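PDB 6P2K: fibronectin type III domain-containing protein from Simiduia agarivorans, which probably hydrolyses xyloglucan-type beta-glucans as a glycoside hydrolase family 74 enzyme, with this chain carrying its beta-propeller catalytic part. Local coordinates for residues G472-W480 with L506-V514; A407-Q415 with K482-W493. All blocks are in the same frame, centred on the assembly; numbering follows the deposited sequence.

Contact 1: residues G472-W480 with L506-V514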
ATOM      1  N   GLY B 472     -14.036  38.357   6.380  1.00 25.36           N
ATOM      2  CA  GLY B 472     -15.352  37.961   5.929  1.00 25.57           C
ATOM      3  C   GLY B 472     -15.604  38.150   4.449  1.00 26.32           C
ATOM      4  O   GLY B 472     -16.709  37.842   3.983  1.00 25.16           O
ATOM      5  N   GLY B 473     -14.623  38.643   3.695  1.00 25.57           N
ATOM      6  CA  GLY B 473     -14.791  38.857   2.271  1.00 23.46           C
ATOM      7  C   GLY B 473     -14.598  37.594   1.456  1.00 24.69           C
ATOM      8  O   GLY B 473     -13.692  37.521   0.620  1.00 24.55           O
ATOM      9  N   ALA B 474     -15.453  36.598   1.697  1.00 21.94           N
ATOM     10  CA  ALA B 474     -15.357  35.318   1.003  1.00 19.45           C
ATOM     11  C   ALA B 474     -15.475  35.506  -0.504  1.00 19.68           C
ATOM     12  O   ALA B 474     -16.375  36.198  -0.991  1.00 18.15           O
ATOM     13  CB  ALA B 474     -16.447  34.373   1.507  1.00 19.30           C
ATOM     14  N   HIS B 475     -14.567  34.874  -1.248  1.00 18.83           N
ATOM     15  CA  HIS B 475     -14.486  35.141  -2.680  1.00 23.76           C
ATOM     16  C   HIS B 475     -15.558  34.403  -3.471  1.00 20.08           C
ATOM     17  O   HIS B 475     -16.101  34.958  -4.432  1.00 22.69           O
ATOM     18  CB  HIS B 475     -13.094  34.785  -3.205  1.00 24.47           C
ATOM     19  CG  HIS B 475     -12.024  35.720  -2.741  1.00 26.58           C
ATOM     20  ND1 HIS B 475     -10.744  35.303  -2.443  1.00 30.72           N
ATOM     21  CD2 HIS B 475     -12.049  37.053  -2.506  1.00 29.37           C
ATOM     22  CE1 HIS B 475     -10.025  36.342  -2.055  1.00 29.92           C
ATOM     23  NE2 HIS B 475     -10.794  37.415  -2.083  1.00 29.49           N
ATOM     24  N   ASN B 476     -15.879  33.164  -3.096  1.00 15.47           N
ATOM     25  CA  ASN B 476     -16.818  32.376  -3.885  1.00 16.11           C
ATOM     26  C   ASN B 476     -17.281  31.173  -3.073  1.00 16.71           C
ATOM     27  O   ASN B 476     -16.799  30.915  -1.968  1.00 18.20           O
ATOM     28  CB  ASN B 476     -16.193  31.925  -5.208  1.00 19.81           C
ATOM     29  CG  ASN B 476     -14.761  31.463  -5.047  1.00 24.49           C
ATOM     30  OD1 ASN B 476     -14.482  30.494  -4.337  1.00 28.38           O
ATOM     31  ND2 ASN B 476     -13.841  32.160  -5.700  1.00 21.93           N
ATOM     32  N   GLY B 477     -18.237  30.438  -3.643  1.00 17.21           N
ATOM     33  CA  GLY B 477     -18.741  29.230  -3.019  1.00 17.08           C
ATOM     34  C   GLY B 477     -17.965  28.011  -3.472  1.00 17.81           C
ATOM     35  O   GLY B 477     -17.757  27.805  -4.669  1.00 21.07           O
ATOM     36  N   ARG B 478     -17.526  27.210  -2.503  1.00 18.68           N
ATOM     37  CA  ARG B 478     -16.850  25.943  -2.757  1.00 21.34           C
ATOM     38  C   ARG B 478     -17.330  24.925  -1.735  1.00 23.09           C
ATOM     39  O   ARG B 478     -17.382  25.225  -0.537  1.00 19.48           O
ATOM     40  CB  ARG B 478     -15.326  26.065  -2.653  1.00 20.56           C
ATOM     41  CG  ARG B 478     -14.663  27.073  -3.559  1.00 23.03           C
ATOM     42  CD  ARG B 478     -13.168  27.063  -3.274  1.00 23.94           C
ATOM     43  NE  ARG B 478     -12.415  28.015  -4.081  1.00 30.52           N
ATOM     44  CZ  ARG B 478     -11.690  27.679  -5.143  1.00 32.58           C
ATOM     45  NH1 ARG B 478     -11.627  26.413  -5.536  1.00 29.58           N
ATOM     46  NH2 ARG B 478     -11.026  28.611  -5.815  1.00 32.04           N
ATOM     47  N   LEU B 479     -17.653  23.723  -2.199  1.00 18.44           N
ATOM     48  CA  LEU B 479     -18.095  22.643  -1.328  1.00 16.26           C
ATOM     49  C   LEU B 479     -16.934  21.676  -1.109  1.00 17.80           C
ATOM     50  O   LEU B 479     -16.440  21.068  -2.064  1.00 15.47           O
ATOM     51  CB  LEU B 479     -19.297  21.922  -1.935  1.00 19.02           C
ATOM     52  CG  LEU B 479     -19.901  20.778  -1.123  1.00 19.54           C
ATOM     53  CD1 LEU B 479     -20.601  21.312   0.122  1.00 19.63           C
ATOM     54  CD2 LEU B 479     -20.859  19.983  -1.989  1.00 19.06           C
ATOM     55  N   TRP B 480     -16.494  21.548   0.141  1.00 15.59           N
ATOM     56  CA  TRP B 480     -15.425  20.633   0.512  1.00 14.63           C
ATOM     57  C   TRP B 480     -15.971  19.530   1.410  1.00 18.48           C
ATOM     58  O   TRP B 480     -16.965  19.716   2.119  1.00 15.90           O
ATOM     59  CB  TRP B 480     -14.284  21.365   1.228  1.00 11.85           C
ATOM     60  CG  TRP B 480     -13.581  22.380   0.372  1.00 15.04           C
ATOM     61  CD1 TRP B 480     -14.046  23.614   0.011  1.00 15.04           C
ATOM     62  CD2 TRP B 480     -12.282  22.251  -0.221  1.00 14.60           C
ATOM     63  NE1 TRP B 480     -13.120  24.257  -0.776  1.00 18.27           N
ATOM     64  CE2 TRP B 480     -12.029  23.442  -0.932  1.00 16.99           C
ATOM     65  CE3 TRP B 480     -11.311  21.242  -0.222  1.00 15.91           C
ATOM     66  CZ2 TRP B 480     -10.844  23.654  -1.634  1.00 13.18           C
ATOM     67  CZ3 TRP B 480     -10.134  21.452  -0.922  1.00 14.97           C
ATOM     68  CH2 TRP B 480      -9.912  22.649  -1.621  1.00 17.12           C
ATOM     69  N   LEU B 506     -21.812  23.757 -10.005  1.00 22.03           N
ATOM     70  CA  LEU B 506     -22.202  24.638  -8.910  1.00 20.48           C
ATOM     71  C   LEU B 506     -21.623  26.027  -9.151  1.00 22.80           C
ATOM     72  O   LEU B 506     -20.403  26.159  -9.283  1.00 23.99           O
ATOM     73  CB  LEU B 506     -21.720  24.083  -7.576  1.00 20.24           C
ATOM     74  CG  LEU B 506     -22.120  24.858  -6.314  1.00 20.41           C
ATOM     75  CD1 LEU B 506     -23.618  24.766  -6.067  1.00 17.98           C
ATOM     76  CD2 LEU B 506     -21.341  24.350  -5.104  1.00 18.46           C
ATOM     77  N   PRO B 507     -22.446  27.071  -9.222  1.00 24.35           N
ATOM     78  CA  PRO B 507     -21.937  28.403  -9.575  1.00 21.92           C
ATOM     79  C   PRO B 507     -21.101  29.018  -8.460  1.00 20.32           C
ATOM     80  O   PRO B 507     -21.000  28.503  -7.345  1.00 22.94           O
ATOM     81  CB  PRO B 507     -23.212  29.213  -9.832  1.00 25.74           C
ATOM     82  CG  PRO B 507     -24.251  28.527  -9.017  1.00 28.48           C
ATOM     83  CD  PRO B 507     -23.905  27.065  -9.037  1.00 27.84           C
ATOM     84  N   LYS B 508     -20.501  30.165  -8.789  1.00 21.30           N
ATOM     85  CA  LYS B 508     -19.465  30.772  -7.961  1.00 24.44           C
ATOM     86  C   LYS B 508     -20.003  31.508  -6.740  1.00 22.83           C
ATOM     87  O   LYS B 508     -19.200  31.957  -5.915  1.00 23.15           O
ATOM     88  CB  LYS B 508     -18.630  31.743  -8.803  1.00 32.33           C
ATOM     89  CG  LYS B 508     -19.289  33.102  -9.002  1.00 41.33           C
ATOM     90  CD  LYS B 508     -18.889  33.756 -10.320  1.00 51.66           C
ATOM     91  CE  LYS B 508     -17.389  33.990 -10.404  1.00 57.87           C
ATOM     92  NZ  LYS B 508     -16.983  34.586 -11.711  1.00 62.79           N
ATOM     93  N   GLY B 509     -21.317  31.656  -6.598  1.00 18.20           N
ATOM     94  CA  GLY B 509     -21.850  32.388  -5.458  1.00 19.25           C
ATOM     95  C   GLY B 509     -21.563  31.667  -4.151  1.00 21.01           C
ATOM     96  O   GLY B 509     -21.638  30.440  -4.064  1.00 19.63           O
ATOM     97  N   VAL B 510     -21.218  32.452  -3.122  1.00 18.62           N
ATOM     98  CA  VAL B 510     -20.893  31.902  -1.810  1.00 17.21           C
ATOM     99  C   VAL B 510     -22.041  31.037  -1.313  1.00 19.52           C
ATOM    100  O   VAL B 510     -23.206  31.445  -1.347  1.00 17.65           O
ATOM    101  CB  VAL B 510     -20.580  33.038  -0.818  1.00 21.03           C
ATOM    102  CG1 VAL B 510     -20.508  32.505   0.609  1.00 20.45           C
ATOM    103  CG2 VAL B 510     -19.275  33.732  -1.191  1.00 20.50           C
ATOM    104  N   LEU B 511     -21.714  29.823  -0.867  1.00 20.94           N
ATOM    105  CA  LEU B 511     -22.703  28.923  -0.271  1.00 19.64           C
ATOM    106  C   LEU B 511     -22.901  29.357   1.178  1.00 20.35           C
ATOM    107  O   LEU B 511     -22.304  28.816   2.113  1.00 19.24           O
ATOM    108  CB  LEU B 511     -22.250  27.470  -0.362  1.00 15.69           C
ATOM    109  CG  LEU B 511     -21.639  26.987  -1.678  1.00 18.19           C
ATOM    110  CD1 LEU B 511     -21.205  25.527  -1.573  1.00 20.45           C
ATOM    111  CD2 LEU B 511     -22.615  27.181  -2.823  1.00 18.19           C
ATOM    112  N   ARG B 512     -23.766  30.360   1.367  1.00 20.33           N
ATOM    113  CA  ARG B 512     -23.868  30.984   2.684  1.00 21.20           C
ATOM    114  C   ARG B 512     -24.345  30.001   3.746  1.00 22.39           C
ATOM    115  O   ARG B 512     -23.989  30.143   4.920  1.00 21.37           O
ATOM    116  CB  ARG B 512     -24.777  32.210   2.636  1.00 19.59           C
ATOM    117  CG  ARG B 512     -24.596  33.084   3.858  1.00 21.45           C
ATOM    118  CD  ARG B 512     -25.308  34.414   3.760  1.00 24.77           C
ATOM    119  NE  ARG B 512     -25.137  35.165   5.000  1.00 19.52           N
ATOM    120  CZ  ARG B 512     -26.043  35.993   5.508  1.00 24.79           C
ATOM    121  NH1 ARG B 512     -27.195  36.187   4.878  1.00 23.46           N
ATOM    122  NH2 ARG B 512     -25.796  36.626   6.652  1.00 24.79           N
ATOM    123  N   ASP B 513     -25.134  28.997   3.371  1.00 22.81           N
ATOM    124  CA  ASP B 513     -25.331  27.864   4.261  1.00 22.14           C
ATOM    125  C   ASP B 513     -25.296  26.571   3.461  1.00 20.85           C
ATOM    126  O   ASP B 513     -25.601  26.537   2.266  1.00 19.65           O
ATOM    127  CB  ASP B 513     -26.637  27.951   5.068  1.00 22.64           C
ATOM    128  CG  ASP B 513     -26.634  27.039   6.309  1.00 24.96           C
ATOM    129  OD1 ASP B 513     -25.596  26.929   7.020  1.00 21.73           O
ATOM    130  OD2 ASP B 513     -27.696  26.434   6.583  1.00 23.51           O
ATOM    131  N   VAL B 514     -24.877  25.519   4.153  1.00 22.92           N
ATOM    132  CA  VAL B 514     -24.827  24.152   3.657  1.00 20.66           C
ATOM    133  C   VAL B 514     -25.433  23.292   4.752  1.00 23.26           C
ATOM    134  O   VAL B 514     -25.047  23.417   5.918  1.00 23.40           O
ATOM    135  CB  VAL B 514     -23.381  23.711   3.358  1.00 18.13           C
ATOM    136  CG1 VAL B 514     -23.318  22.225   3.055  1.00 15.25           C
ATOM    137  CG2 VAL B 514     -22.778  24.539   2.230  1.00 12.59           C
TER
HETATM  138  O   HOH W   1     -18.645  35.056  -5.609  1.00 43.79           O

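Contact 2: residues A407-Q415 with K482-W493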
ATOM      1  N   ALA B 407     -19.645  22.147  13.873  1.00 21.47           N
ATOM      2  CA  ALA B 407     -20.149  20.798  13.664  1.00 20.40           C
ATOM      3  C   ALA B 407     -19.325  19.835  14.505  1.00 19.73           C
ATOM      4  O   ALA B 407     -18.125  20.036  14.705  1.00 21.93           O
ATOM      5  CB  ALA B 407     -20.102  20.391  12.186  1.00 16.91           C
ATOM      6  N   VAL B 408     -19.978  18.785  15.000  1.00 18.94           N
ATOM      7  CA  VAL B 408     -19.365  17.835  15.920  1.00 17.88           C
ATOM      8  C   VAL B 408     -19.682  16.418  15.461  1.00 20.91           C
ATOM      9  O   VAL B 408     -20.821  16.118  15.089  1.00 21.78           O
ATOM     10  CB  VAL B 408     -19.858  18.045  17.368  1.00 18.11           C
ATOM     11  CG1 VAL B 408     -19.301  16.968  18.289  1.00 16.80           C
ATOM     12  CG2 VAL B 408     -19.476  19.426  17.878  1.00 21.97           C
ATOM     13  N   HIS B 409     -18.676  15.543  15.493  1.00 17.60           N
ATOM     14  CA  HIS B 409     -18.929  14.107  15.395  1.00 18.77           C
ATOM     15  C   HIS B 409     -17.921  13.377  16.269  1.00 22.12           C
ATOM     16  O   HIS B 409     -16.725  13.387  15.969  1.00 23.06           O
ATOM     17  CB  HIS B 409     -18.857  13.609  13.955  1.00 16.47           C
ATOM     18  CG  HIS B 409     -19.382  12.220  13.789  1.00 21.45           C
ATOM     19  ND1 HIS B 409     -18.614  11.103  14.040  1.00 21.12           N
ATOM     20  CD2 HIS B 409     -20.613  11.765  13.456  1.00 21.46           C
ATOM     21  CE1 HIS B 409     -19.344  10.019  13.841  1.00 23.23           C
ATOM     22  NE2 HIS B 409     -20.561  10.394  13.488  1.00 23.01           N
ATOM     23  N   GLU B 410     -18.407  12.737  17.335  1.00 22.95           N
ATOM     24  CA  GLU B 410     -17.571  11.995  18.292  1.00 26.45           C
ATOM     25  C   GLU B 410     -16.505  12.947  18.822  1.00 26.84           C
ATOM     26  O   GLU B 410     -16.869  14.008  19.358  1.00 24.72           O
ATOM     27  CB  GLU B 410     -17.046  10.718  17.632  1.00 28.80           C
ATOM     28  CG  GLU B 410     -18.128   9.732  17.228  1.00 34.83           C
ATOM     29  CD  GLU B 410     -17.570   8.499  16.549  1.00 42.53           C
ATOM     30  OE1 GLU B 410     -16.336   8.419  16.379  1.00 45.27           O
ATOM     31  OE2 GLU B 410     -18.367   7.615  16.173  1.00 45.84           O
ATOM     32  N   ASN B 411     -15.213  12.631  18.706  1.00 24.13           N
ATOM     33  CA  ASN B 411     -14.138  13.483  19.208  1.00 23.30           C
ATOM     34  C   ASN B 411     -13.801  14.635  18.271  1.00 20.67           C
ATOM     35  O   ASN B 411     -13.040  15.526  18.664  1.00 21.80           O
ATOM     36  CB  ASN B 411     -12.879  12.646  19.446  1.00 23.94           C
ATOM     37  CG  ASN B 411     -12.399  11.961  18.180  1.00 25.12           C
ATOM     38  OD1 ASN B 411     -13.060  11.061  17.665  1.00 27.08           O
ATOM     39  ND2 ASN B 411     -11.253  12.396  17.660  1.00 22.13           N
ATOM     40  N   TYR B 412     -14.333  14.630  17.051  1.00 19.22           N
ATOM     41  CA  TYR B 412     -14.013  15.641  16.051  1.00 17.65           C
ATOM     42  C   TYR B 412     -14.932  16.847  16.207  1.00 21.05           C
ATOM     43  O   TYR B 412     -16.150  16.694  16.339  1.00 17.35           O
ATOM     44  CB  TYR B 412     -14.151  15.065  14.642  1.00 18.26           C
ATOM     45  CG  TYR B 412     -13.913  16.078  13.546  1.00 17.09           C
ATOM     46  CD1 TYR B 412     -12.626  16.382  13.122  1.00 16.95           C
ATOM     47  CD2 TYR B 412     -14.977  16.729  12.932  1.00 14.79           C
ATOM     48  CE1 TYR B 412     -12.407  17.313  12.117  1.00 19.14           C
ATOM     49  CE2 TYR B 412     -14.768  17.661  11.936  1.00 13.96           C
ATOM     50  CZ  TYR B 412     -13.479  17.948  11.532  1.00 16.40           C
ATOM     51  OH  TYR B 412     -13.258  18.869  10.533  1.00 16.75           O
ATOM     52  N   VAL B 413     -14.340  18.041  16.187  1.00 19.17           N
ATOM     53  CA  VAL B 413     -15.075  19.299  16.177  1.00 19.68           C
ATOM     54  C   VAL B 413     -14.445  20.198  15.126  1.00 20.13           C
ATOM     55  O   VAL B 413     -13.218  20.231  14.984  1.00 19.62           O
ATOM     56  CB  VAL B 413     -15.060  19.999  17.556  1.00 17.53           C
ATOM     57  CG1 VAL B 413     -15.925  21.258  17.525  1.00 16.22           C
ATOM     58  CG2 VAL B 413     -15.527  19.052  18.655  1.00 15.84           C
ATOM     59  N   ILE B 414     -15.279  20.922  14.383  1.00 14.33           N
ATOM     60  CA  ILE B 414     -14.795  21.940  13.461  1.00 17.11           C
ATOM     61  C   ILE B 414     -15.498  23.252  13.774  1.00 20.09           C
ATOM     62  O   ILE B 414     -16.722  23.283  13.943  1.00 18.76           O
ATOM     63  CB  ILE B 414     -15.003  21.547  11.984  1.00 14.17           C
ATOM     64  CG1 ILE B 414     -14.555  22.690  11.068  1.00 13.40           C
ATOM     65  CG2 ILE B 414     -16.456  21.164  11.710  1.00 12.25           C
ATOM     66  CD1 ILE B 414     -14.334  22.275   9.629  1.00 16.14           C
ATOM     67  N   GLN B 415     -14.715  24.323  13.890  1.00 17.58           N
ATOM     68  CA  GLN B 415     -15.222  25.689  13.867  1.00 17.99           C
ATOM     69  C   GLN B 415     -14.963  26.273  12.487  1.00 17.90           C
ATOM     70  O   GLN B 415     -13.824  26.265  12.014  1.00 19.35           O
ATOM     71  CB  GLN B 415     -14.538  26.572  14.912  1.00 19.41           C
ATOM     72  CG  GLN B 415     -14.839  26.282  16.359  1.00 17.86           C
ATOM     73  CD  GLN B 415     -14.191  27.312  17.270  1.00 20.16           C
ATOM     74  OE1 GLN B 415     -14.361  28.519  17.077  1.00 20.69           O
ATOM     75  NE2 GLN B 415     -13.427  26.845  18.255  1.00 13.95           N
ATOM     76  N   LYS B 482     -14.654  16.133   4.016  1.00 18.06           N
ATOM     77  CA  LYS B 482     -13.615  15.375   4.709  1.00 21.35           C
ATOM     78  C   LYS B 482     -14.239  14.116   5.295  1.00 21.17           C
ATOM     79  O   LYS B 482     -15.030  14.192   6.242  1.00 19.33           O
ATOM     80  CB  LYS B 482     -12.942  16.196   5.811  1.00 22.09           C
ATOM     81  CG  LYS B 482     -12.164  15.326   6.805  1.00 20.43           C
ATOM     82  CD  LYS B 482     -11.420  16.147   7.843  1.00 18.64           C
ATOM     83  CE  LYS B 482     -10.194  16.817   7.238  1.00 19.43           C
ATOM     84  NZ  LYS B 482      -9.417  17.589   8.256  1.00 15.34           N
ATOM     85  N   ARG B 483     -13.881  12.964   4.737  1.00 19.42           N
ATOM     86  CA  ARG B 483     -14.339  11.698   5.288  1.00 20.21           C
ATOM     87  C   ARG B 483     -13.618  11.419   6.599  1.00 20.27           C
ATOM     88  O   ARG B 483     -12.385  11.447   6.661  1.00 18.37           O
ATOM     89  CB  ARG B 483     -14.100  10.570   4.288  1.00 22.38           C
ATOM     90  CG  ARG B 483     -15.069  10.582   3.119  1.00 25.57           C
ATOM     91  CD  ARG B 483     -14.563   9.724   1.971  1.00 34.02           C
ATOM     92  NE  ARG B 483     -13.533  10.409   1.192  1.00 37.90           N
ATOM     93  CZ  ARG B 483     -13.170  10.057  -0.036  1.00 37.24           C
ATOM     94  NH1 ARG B 483     -13.760   9.025  -0.631  1.00 28.80           N
ATOM     95  NH2 ARG B 483     -12.222  10.737  -0.672  1.00 36.56           N
ATOM     96  N   LEU B 484     -14.389  11.169   7.655  1.00 20.53           N
ATOM     97  CA  LEU B 484     -13.826  10.923   8.982  1.00 23.05           C
ATOM     98  C   LEU B 484     -13.523   9.432   9.141  1.00 26.17           C
ATOM     99  O   LEU B 484     -14.117   8.716   9.949  1.00 26.13           O
ATOM    100  CB  LEU B 484     -14.772  11.434  10.062  1.00 19.61           C
ATOM    101  CG  LEU B 484     -15.033  12.944  10.017  1.00 18.98           C
ATOM    102  CD1 LEU B 484     -16.152  13.334  10.975  1.00 17.37           C
ATOM    103  CD2 LEU B 484     -13.758  13.718  10.329  1.00 12.08           C
ATOM    104  N   ASN B 485     -12.567   8.975   8.326  1.00 23.52           N
ATOM    105  CA  ASN B 485     -12.166   7.573   8.366  1.00 24.92           C
ATOM    106  C   ASN B 485     -11.544   7.213   9.709  1.00 24.81           C
ATOM    107  O   ASN B 485     -11.774   6.120  10.235  1.00 25.56           O
ATOM    108  CB  ASN B 485     -11.185   7.274   7.232  1.00 25.14           C
ATOM    109  CG  ASN B 485     -11.830   7.361   5.863  1.00 26.42           C
ATOM    110  OD1 ASN B 485     -12.877   6.764   5.620  1.00 26.97           O
ATOM    111  ND2 ASN B 485     -11.207   8.109   4.960  1.00 25.79           N
ATOM    112  N   THR B 486     -10.751   8.120  10.277  1.00 25.00           N
ATOM    113  CA  THR B 486     -10.045   7.850  11.520  1.00 21.99           C
ATOM    114  C   THR B 486     -10.364   8.833  12.636  1.00 22.12           C
ATOM    115  O   THR B 486      -9.920   8.609  13.767  1.00 27.22           O
ATOM    116  CB  THR B 486      -8.524   7.849  11.290  1.00 25.78           C
ATOM    117  OG1 THR B 486      -8.103   9.138  10.825  1.00 25.03           O
ATOM    118  CG2 THR B 486      -8.131   6.789  10.272  1.00 28.37           C
ATOM    119  N   HIS B 487     -11.122   9.896  12.363  1.00 18.14           N
ATOM    120  CA  HIS B 487     -11.352  10.965  13.335  1.00 20.34           C
ATOM    121  C   HIS B 487     -10.021  11.458  13.898  1.00 23.71           C
ATOM    122  O   HIS B 487      -9.819  11.565  15.110  1.00 20.95           O
ATOM    123  CB  HIS B 487     -12.294  10.506  14.452  1.00 19.60           C
ATOM    124  CG  HIS B 487     -13.694  10.240  13.990  1.00 23.60           C
ATOM    125  ND1 HIS B 487     -14.048   9.093  13.311  1.00 24.50           N
ATOM    126  CD2 HIS B 487     -14.826  10.976  14.101  1.00 24.53           C
ATOM    127  CE1 HIS B 487     -15.338   9.132  13.027  1.00 23.59           C
ATOM    128  NE2 HIS B 487     -15.834  10.263  13.497  1.00 25.03           N
ATOM    129  N   SER B 488      -9.098  11.743  12.989  1.00 23.46           N
ATOM    130  CA  SER B 488      -7.722  12.063  13.341  1.00 22.49           C
ATOM    131  C   SER B 488      -7.198  13.054  12.318  1.00 22.83           C
ATOM    132  O   SER B 488      -7.814  13.256  11.264  1.00 21.51           O
ATOM    133  CB  SER B 488      -6.853  10.800  13.377  1.00 20.76           C
ATOM    134  OG  SER B 488      -6.154  10.644  12.159  1.00 24.83           O
ATOM    135  N   PRO B 489      -6.066  13.707  12.602  1.00 23.44           N
ATOM    136  CA  PRO B 489      -5.470  14.608  11.599  1.00 23.18           C
ATOM    137  C   PRO B 489      -5.114  13.924  10.289  1.00 20.34           C
ATOM    138  O   PRO B 489      -4.817  14.624   9.313  1.00 18.80           O
ATOM    139  CB  PRO B 489      -4.218  15.140  12.308  1.00 25.08           C
ATOM    140  CG  PRO B 489      -4.563  15.078  13.753  1.00 24.56           C
ATOM    141  CD  PRO B 489      -5.402  13.836  13.912  1.00 23.52           C
ATOM    142  N   ALA B 490      -5.141  12.591  10.226  1.00 21.28           N
ATOM    143  CA  ALA B 490      -4.848  11.904   8.976  1.00 22.02           C
ATOM    144  C   ALA B 490      -5.953  12.083   7.939  1.00 19.54           C
ATOM    145  O   ALA B 490      -5.684  11.934   6.742  1.00 21.72           O
ATOM    146  CB  ALA B 490      -4.604  10.416   9.233  1.00 22.18           C
ATOM    147  N   ASP B 491      -7.177  12.394   8.361  1.00 15.18           N
ATOM    148  CA  ASP B 491      -8.251  12.648   7.409  1.00 16.90           C
ATOM    149  C   ASP B 491      -7.953  13.913   6.605  1.00 18.15           C
ATOM    150  O   ASP B 491      -7.293  14.836   7.088  1.00 16.09           O
ATOM    151  CB  ASP B 491      -9.592  12.786   8.130  1.00 12.59           C
ATOM    152  CG  ASP B 491      -9.955  11.552   8.942  1.00 24.47           C
ATOM    153  OD1 ASP B 491      -9.551  10.434   8.556  1.00 21.76           O
ATOM    154  OD2 ASP B 491     -10.654  11.703   9.967  1.00 22.50           O
ATOM    155  N   GLN B 492      -8.460  13.952   5.369  1.00 18.38           N
ATOM    156  CA  GLN B 492      -8.105  14.999   4.417  1.00 21.30           C
ATOM    157  C   GLN B 492      -9.341  15.620   3.773  1.00 20.97           C
ATOM    158  O   GLN B 492     -10.384  14.975   3.630  1.00 20.38           O
ATOM    159  CB  GLN B 492      -7.186  14.455   3.311  1.00 19.79           C
ATOM    160  CG  GLN B 492      -5.850  13.942   3.811  1.00 20.75           C
ATOM    161  CD  GLN B 492      -5.029  15.030   4.474  1.00 26.42           C
ATOM    162  OE1 GLN B 492      -4.922  16.144   3.958  1.00 28.78           O
ATOM    163  NE2 GLN B 492      -4.450  14.716   5.631  1.00 26.08           N
ATOM    164  N   TRP B 493      -9.193  16.881   3.361  1.00 17.82           N
ATOM    165  CA  TRP B 493     -10.218  17.610   2.626  1.00 18.22           C
ATOM    166  C   TRP B 493     -10.064  17.394   1.126  1.00 19.01           C
ATOM    167  O   TRP B 493      -8.946  17.356   0.608  1.00 20.67           O
ATOM    168  CB  TRP B 493     -10.132  19.112   2.917  1.00 13.96           C
ATOM    169  CG  TRP B 493     -10.525  19.498   4.302  1.00 17.33           C
ATOM    170  CD1 TRP B 493      -9.689  19.817   5.339  1.00 16.36           C
ATOM    171  CD2 TRP B 493     -11.858  19.616   4.810  1.00 15.12           C
ATOM    172  NE1 TRP B 493     -10.425  20.122   6.459  1.00 15.62           N
ATOM    173  CE2 TRP B 493     -11.759  20.006   6.161  1.00 15.12           C
ATOM    174  CE3 TRP B 493     -13.129  19.428   4.252  1.00 17.67           C
ATOM    175  CZ2 TRP B 493     -12.879  20.206   6.962  1.00 17.69           C
ATOM    176  CZ3 TRP B 493     -14.241  19.632   5.049  1.00 14.83           C
ATOM    177  CH2 TRP B 493     -14.110  20.019   6.388  1.00 15.87           C
TER

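Contact 1: residues G472-W480 with L506-V514
Two successive blades of a beta-propeller meet here: Gly-477, entering strand 478-483 of one blade, lies against Lys-508 to Leu-511, which lead into strand 511-516, the first strand of the next. Gly-477 N donates to Lys-508 O at 2.9 Å, a fairly straight bond (158° at the hydrogen). A water gives a second proton to Lys-508 O and another to His-475 O, so that one carbonyl is gripped twice and the two loops are also bridged through solvent. Gly-477 CA comes 3.3 Å from Gly-509 O in a CH...O contact; a CB at this position would run into that same oxygen, so the close approach depends on glycine. On one side of it Val-510 CG2 lies 4.0 Å from Ala-474 CB and packs against the backbone of Asn-476. On the other, Leu-511 brings CD1 to Leu-479 CB at 4.1 Å; its CG is turned anti to the carbonyl carbon (chi1 -43°), which directs the branch against the Arg-478 to Leu-479 backbone. Met-526 of strand 524-528 touches both Leu-479 and Val-514. Arg-478 points away from this seam; its NH1 forms a salt bridge with Glu-495, and NH2 a weak hydrogen bond to Gly-319 O of a second subunit. Further along strand 511-516, Asp-513 OD1 binds a zinc ion together with Asp-405. The apolar seam ends where Leu-479 CD1 meets Val-514 CG1 at 4.1 Å.

Contact 2: residues A407-Q415 with K482-W493
Asn-411 ND2 is shared by two carbonyls: it donates to His-487 O at 3.0 Å, nearly straight (165°) and in the plane of its own amide, and also to Trp-426 O. The contact thus pins the type II' turn of a beta-hairpin, His-409 to Tyr-412, to the loop that follows strand 478-483 in the neighbouring propeller blade. Cutting Asn-411 back to alanine would probably leave both carbonyl oxygens without their common donor and let the His-487 loop move more freely against the hairpin. The His-487 ring is held from several directions. Glu-410 OE1 sits over one face near the rim, 3.5 Å from NE2, with the carboxylate almost parallel to the ring; Leu-484 CB lies over the opposite face. At the ring's edge NE2 shares a hydrogen bond with His-409 ND1 at 3.0 Å, the two imidazoles meeting rim to rim. Tyr-412 extends its ring toward the loop, its chi1 of 177° placing CG opposite the backbone N, and Leu-484 CD2 stands over the centre of one face in a CH-pi contact, 4.0 Å from the centroid. The far end is polar: Tyr-412 OH, Lys-482 NZ and Trp-493 NE1 all converge on the carboxylate of Glu-424. Beside them, Ile-414 CD1 abuts the edge of the Trp-493 indole at CZ2, 3.7 Å away.

From the N terminus the order is 407-415, 472-480, 482-493 and 506-514, so the two contacts cross. Contact 2 closes a 66-residue loop, running from the hairpin of strands 403-409 and 412-417 to the loop after strand 478-483; contact 1 starts within that loop and ends beyond it, closing a shorter one of 25 residues. Strand 478-483 serves both, near opposite ends, and Trp-480 CB packs on Trp-493 CE3 where they meet. The blade running from strand 447-456 to strand 493-496 is thereby tied to the preceding blade by contact 2 and to the following one by contact 1. The zinc ion held by Asp-405 and Asp-513 joins those two flanking blades directly.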